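Local coordinates for protein methyl transferase from Methanosarcina acetivorans (Methanosarcina acetivorans, PDB 6MRO) that binds S-adenosyl-L-homocysteine and calcium ions, and probably acts as an S-adenosylmethionine-dependent methyltransferase, at residues A[15-26]-A[45-53]. The protein carries 1 engineered substitution. Sequence-based numbering, arbitrary orientation.
Sequences IDHPQPAFQALI and ENAIMLAKN
Met49 is the main bump between two nearly parallel helices, 20-26 and 45-51, which lie side by side (11°, axes 10.4 Å apart) in a Rossmann-like methyltransferase fold. Its CG stands anti to the backbone N (chi1 -172°), and in the conformer described here the chain then bends twice to curl into the hollow between Pro18, Phe22, Gln23 and Ile26. The Pro18 ring sits on its root, CG to Met49 CB 3.6 Å; Met49 CE tucks against Phe22 O, while the Met49 and Ile26 side chains slide past each other in opposite directions, Met49 SD 3.6 Å from Ile26 CG1. Ile26 is the answering bump, its CD1 against Asn53 CB. At the other end Glu45 fills the bend of loop 15-18, CB against His17 O and CG 3.6 Å from Ile15 O, its carboxylate paired with Lys73 and Arg77. With an alanine here, a gap would probably open under this loop, and Lys73 and Arg77 would lose this carboxylate. Water 1 joins Glu45 OE2 to Asp16 O. Asn46, whose side chain also touches Ser106 and the bound S-adenosyl-L-homocysteine, grips the N-cap residue: Gln19 N donates to an in-plane lone pair of Asn46 OD1 at 2.8 Å.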
loop_
_atom_site.group_PDB
_atom_site.type_symbol
_atom_site.label_atom_id
_atom_site.label_comp_id
_atom_site.label_asym_id
_atom_site.label_seq_id
_atom_site.Cartn_x
_atom_site.Cartn_y
_atom_site.Cartn_z
ATOM N N ILE A 15 12.967 0.077 2.267
ATOM C CA ILE A 15 13.569 -0.021 3.592
ATOM C C ILE A 15 13.561 -1.468 4.076
ATOM O O ILE A 15 12.803 -2.313 3.592
ATOM C CB ILE A 15 12.862 0.908 4.595
ATOM C CG1 ILE A 15 11.356 0.611 4.640
ATOM C CG2 ILE A 15 13.150 2.371 4.260
ATOM C CD1 ILE A 15 10.646 1.337 5.781
ATOM N N ASP A 16 14.422 -1.752 5.056
ATOM C CA ASP A 16 14.634 -3.100 5.565
ATOM C C ASP A 16 13.724 -3.435 6.737
ATOM O O ASP A 16 14.079 -4.283 7.562
ATOM C CB ASP A 16 16.110 -3.294 5.954
ATOM C CG ASP A 16 16.525 -2.508 7.203
ATOM O OD1 ASP A 16 15.706 -1.828 7.858
ATOM O OD2 ASP A 16 17.722 -2.582 7.537
ATOM N N HIS A 17 12.574 -2.778 6.839
ATOM C CA HIS A 17 11.632 -3.021 7.919
ATOM C C HIS A 17 10.253 -2.585 7.437
ATOM O O HIS A 17 10.137 -1.885 6.424
ATOM C CB HIS A 17 12.044 -2.269 9.201
ATOM C CG HIS A 17 12.262 -0.795 9.013
ATOM N ND1 HIS A 17 13.432 -0.276 8.499
ATOM C CD2 HIS A 17 11.482 0.269 9.320
ATOM C CE1 HIS A 17 13.359 1.044 8.484
ATOM N NE2 HIS A 17 12.183 1.403 8.969
ATOM N N PRO A 18 9.187 -2.990 8.124
ATOM C CA PRO A 18 7.862 -2.473 7.772
ATOM C C PRO A 18 7.808 -0.979 8.024
ATOM O O PRO A 18 8.529 -0.453 8.869
ATOM C CB PRO A 18 6.915 -3.228 8.717
ATOM C CG PRO A 18 7.705 -4.438 9.157
ATOM C CD PRO A 18 9.125 -3.981 9.211
ATOM N N GLN A 19 6.947 -0.293 7.275
ATOM C CA GLN A 19 6.742 1.125 7.535
ATOM C C GLN A 19 6.161 1.319 8.935
ATOM O O GLN A 19 5.232 0.603 9.326
ATOM C CB GLN A 19 5.806 1.748 6.497
ATOM C CG GLN A 19 6.502 2.023 5.175
ATOM C CD GLN A 19 7.442 3.188 5.268
ATOM O OE1 GLN A 19 7.435 3.930 6.251
ATOM N NE2 GLN A 19 8.311 3.321 4.279
ATOM N N PRO A 20 6.674 2.282 9.703
ATOM C CA PRO A 20 6.148 2.471 11.064
ATOM C C PRO A 20 4.658 2.748 11.100
ATOM O O PRO A 20 3.983 2.283 12.028
ATOM C CB PRO A 20 6.972 3.650 11.592
ATOM C CG PRO A 20 8.276 3.524 10.870
ATOM C CD PRO A 20 7.971 2.958 9.509
ATOM N N ALA A 21 4.114 3.458 10.109
ATOM C CA ALA A 21 2.681 3.750 10.129
ATOM C C ALA A 21 1.858 2.469 10.122
ATOM O O ALA A 21 0.818 2.385 10.784
ATOM C CB ALA A 21 2.301 4.643 8.947
ATOM N N PHE A 22 2.320 1.445 9.395
ATOM C CA PHE A 22 1.584 0.185 9.375
ATOM C C PHE A 22 1.862 -0.661 10.615
ATOM O O PHE A 22 0.955 -1.349 11.098
ATOM C CB PHE A 22 1.905 -0.564 8.080
ATOM C CG PHE A 22 1.244 0.048 6.867
ATOM C CD1 PHE A 22 -0.112 -0.138 6.630
ATOM C CD2 PHE A 22 1.967 0.819 5.980
ATOM C CE1 PHE A 22 -0.730 0.452 5.525
ATOM C CE2 PHE A 22 1.351 1.416 4.871
ATOM C CZ PHE A 22 0.011 1.231 4.649
ATOM N N GLN A 23 3.088 -0.618 11.151
ATOM C CA GLN A 23 3.349 -1.262 12.438
ATOM C C GLN A 23 2.450 -0.687 13.524
ATOM O O GLN A 23 1.956 -1.419 14.395
ATOM C CB GLN A 23 4.815 -1.085 12.837
ATOM C CG GLN A 23 5.102 -1.393 14.309
ATOM C CD GLN A 23 4.903 -2.863 14.654
ATOM O OE1 GLN A 23 5.181 -3.745 13.836
ATOM N NE2 GLN A 23 4.419 -3.133 15.867
ATOM N N ALA A 24 2.188 0.618 13.457
ATOM C CA ALA A 24 1.373 1.272 14.474
ATOM C C ALA A 24 -0.091 0.865 14.361
ATOM O O ALA A 24 -0.816 0.877 15.364
ATOM C CB ALA A 24 1.521 2.791 14.353
ATOM N N LEU A 25 -0.537 0.508 13.150
ATOM C CA LEU A 25 -1.897 0.008 12.969
ATOM C C LEU A 25 -2.075 -1.339 13.645
ATOM O O LEU A 25 -3.180 -1.675 14.084
ATOM C CB LEU A 25 -2.233 -0.112 11.478
ATOM C CG LEU A 25 -2.392 1.197 10.701
ATOM C CD1 LEU A 25 -2.560 0.913 9.200
ATOM C CD2 LEU A 25 -3.597 1.958 11.257
ATOM N N ILE A 26 -1.006 -2.121 13.737
ATOM C CA ILE A 26 -1.076 -3.342 14.525
ATOM C C ILE A 26 -1.135 -3.002 16.009
ATOM O O ILE A 26 -1.988 -3.514 16.745
ATOM C CB ILE A 26 0.106 -4.269 14.188
ATOM C CG1 ILE A 26 0.005 -4.696 12.720
ATOM C CG2 ILE A 26 0.084 -5.503 15.081
ATOM C CD1 ILE A 26 -1.002 -5.807 12.482
ATOM N N GLU A 45 8.104 -6.217 3.024
ATOM C CA GLU A 45 8.247 -5.991 4.466
ATOM C C GLU A 45 6.889 -5.837 5.160
ATOM O O GLU A 45 6.620 -6.493 6.175
ATOM C CB GLU A 45 9.130 -4.772 4.742
ATOM C CG GLU A 45 10.561 -4.977 4.338
ATOM C CD GLU A 45 11.315 -5.909 5.276
ATOM O OE1 GLU A 45 12.370 -6.413 4.848
ATOM O OE2 GLU A 45 10.873 -6.130 6.427
ATOM N N ASN A 46 6.011 -4.990 4.622
ATOM C CA ASN A 46 4.721 -4.797 5.282
ATOM C C ASN A 46 3.879 -6.062 5.217
ATOM O O ASN A 46 3.171 -6.398 6.174
ATOM C CB ASN A 46 3.964 -3.634 4.650
ATOM C CG ASN A 46 4.611 -2.294 4.939
ATOM O OD1 ASN A 46 5.085 -2.063 6.051
ATOM N ND2 ASN A 46 4.577 -1.383 3.962
ATOM N N ALA A 47 3.945 -6.775 4.092
ATOM C CA ALA A 47 3.137 -7.979 3.930
ATOM C C ALA A 47 3.563 -9.051 4.917
ATOM O O ALA A 47 2.719 -9.703 5.542
ATOM C CB ALA A 47 3.259 -8.492 2.492
ATOM N N ILE A 48 4.875 -9.219 5.097
ATOM C CA ILE A 48 5.377 -10.196 6.054
ATOM C C ILE A 48 4.968 -9.805 7.467
ATOM O O ILE A 48 4.602 -10.655 8.285
ATOM C CB ILE A 48 6.906 -10.337 5.904
ATOM C CG1 ILE A 48 7.232 -11.038 4.577
ATOM C CG2 ILE A 48 7.490 -11.108 7.077
ATOM C CD1 ILE A 48 8.705 -10.992 4.184
ATOM N N MET A 49 4.997 -8.513 7.771
ATOM C CA MET A 49 4.585 -8.070 9.097
ATOM C C MET A 49 3.132 -8.454 9.373
ATOM O O MET A 49 2.805 -8.960 10.458
ATOM C CB MET A 49 4.800 -6.561 9.215
ATOM C CG MET A 49 4.579 -6.036 10.605
ATOM S SD MET A 49 2.864 -5.540 10.768
ATOM C CE MET A 49 2.813 -4.110 9.688
ATOM N N LEU A 50 2.247 -8.220 8.409
ATOM C CA LEU A 50 0.843 -8.589 8.589
ATOM C C LEU A 50 0.700 -10.089 8.785
ATOM O O LEU A 50 -0.095 -10.549 9.613
ATOM C CB LEU A 50 0.023 -8.142 7.379
ATOM C CG LEU A 50 -0.281 -6.641 7.314
ATOM C CD1 LEU A 50 -1.262 -6.325 6.189
ATOM C CD2 LEU A 50 -0.821 -6.182 8.640
ATOM N N ALA A 51 1.477 -10.869 8.021
ATOM C CA ALA A 51 1.452 -12.320 8.143
ATOM C C ALA A 51 1.925 -12.773 9.516
ATOM O O ALA A 51 1.382 -13.730 10.079
ATOM C CB ALA A 51 2.307 -12.944 7.032
ATOM N N LYS A 52 2.937 -12.105 10.083
ATOM C CA LYS A 52 3.408 -12.461 11.419
ATOM C C LYS A 52 2.474 -11.974 12.519
ATOM O O LYS A 52 2.711 -12.280 13.692
ATOM C CB LYS A 52 4.819 -11.904 11.666
ATOM C CG LYS A 52 5.948 -12.826 11.209
ATOM C CD LYS A 52 7.285 -12.430 11.833
ATOM C CE LYS A 52 8.462 -12.940 11.005
ATOM N NZ LYS A 52 8.775 -14.384 11.247
ATOM N N ASN A 53 1.430 -11.226 12.177
ATOM C CA ASN A 53 0.444 -10.762 13.140
ATOM C C ASN A 53 -0.959 -11.273 12.828
ATOM O O ASN A 53 -1.954 -10.572 13.028
ATOM C CB ASN A 53 0.474 -9.241 13.227
ATOM C CG ASN A 53 1.697 -8.756 13.971
ATOM O OD1 ASN A 53 1.728 -8.779 15.192
ATOM N ND2 ASN A 53 2.733 -8.388 13.237
HETATM O O HOH W 1 12.382 -6.731 8.837
HETATM O O HOH W 2 4.873 -6.511 14.128
#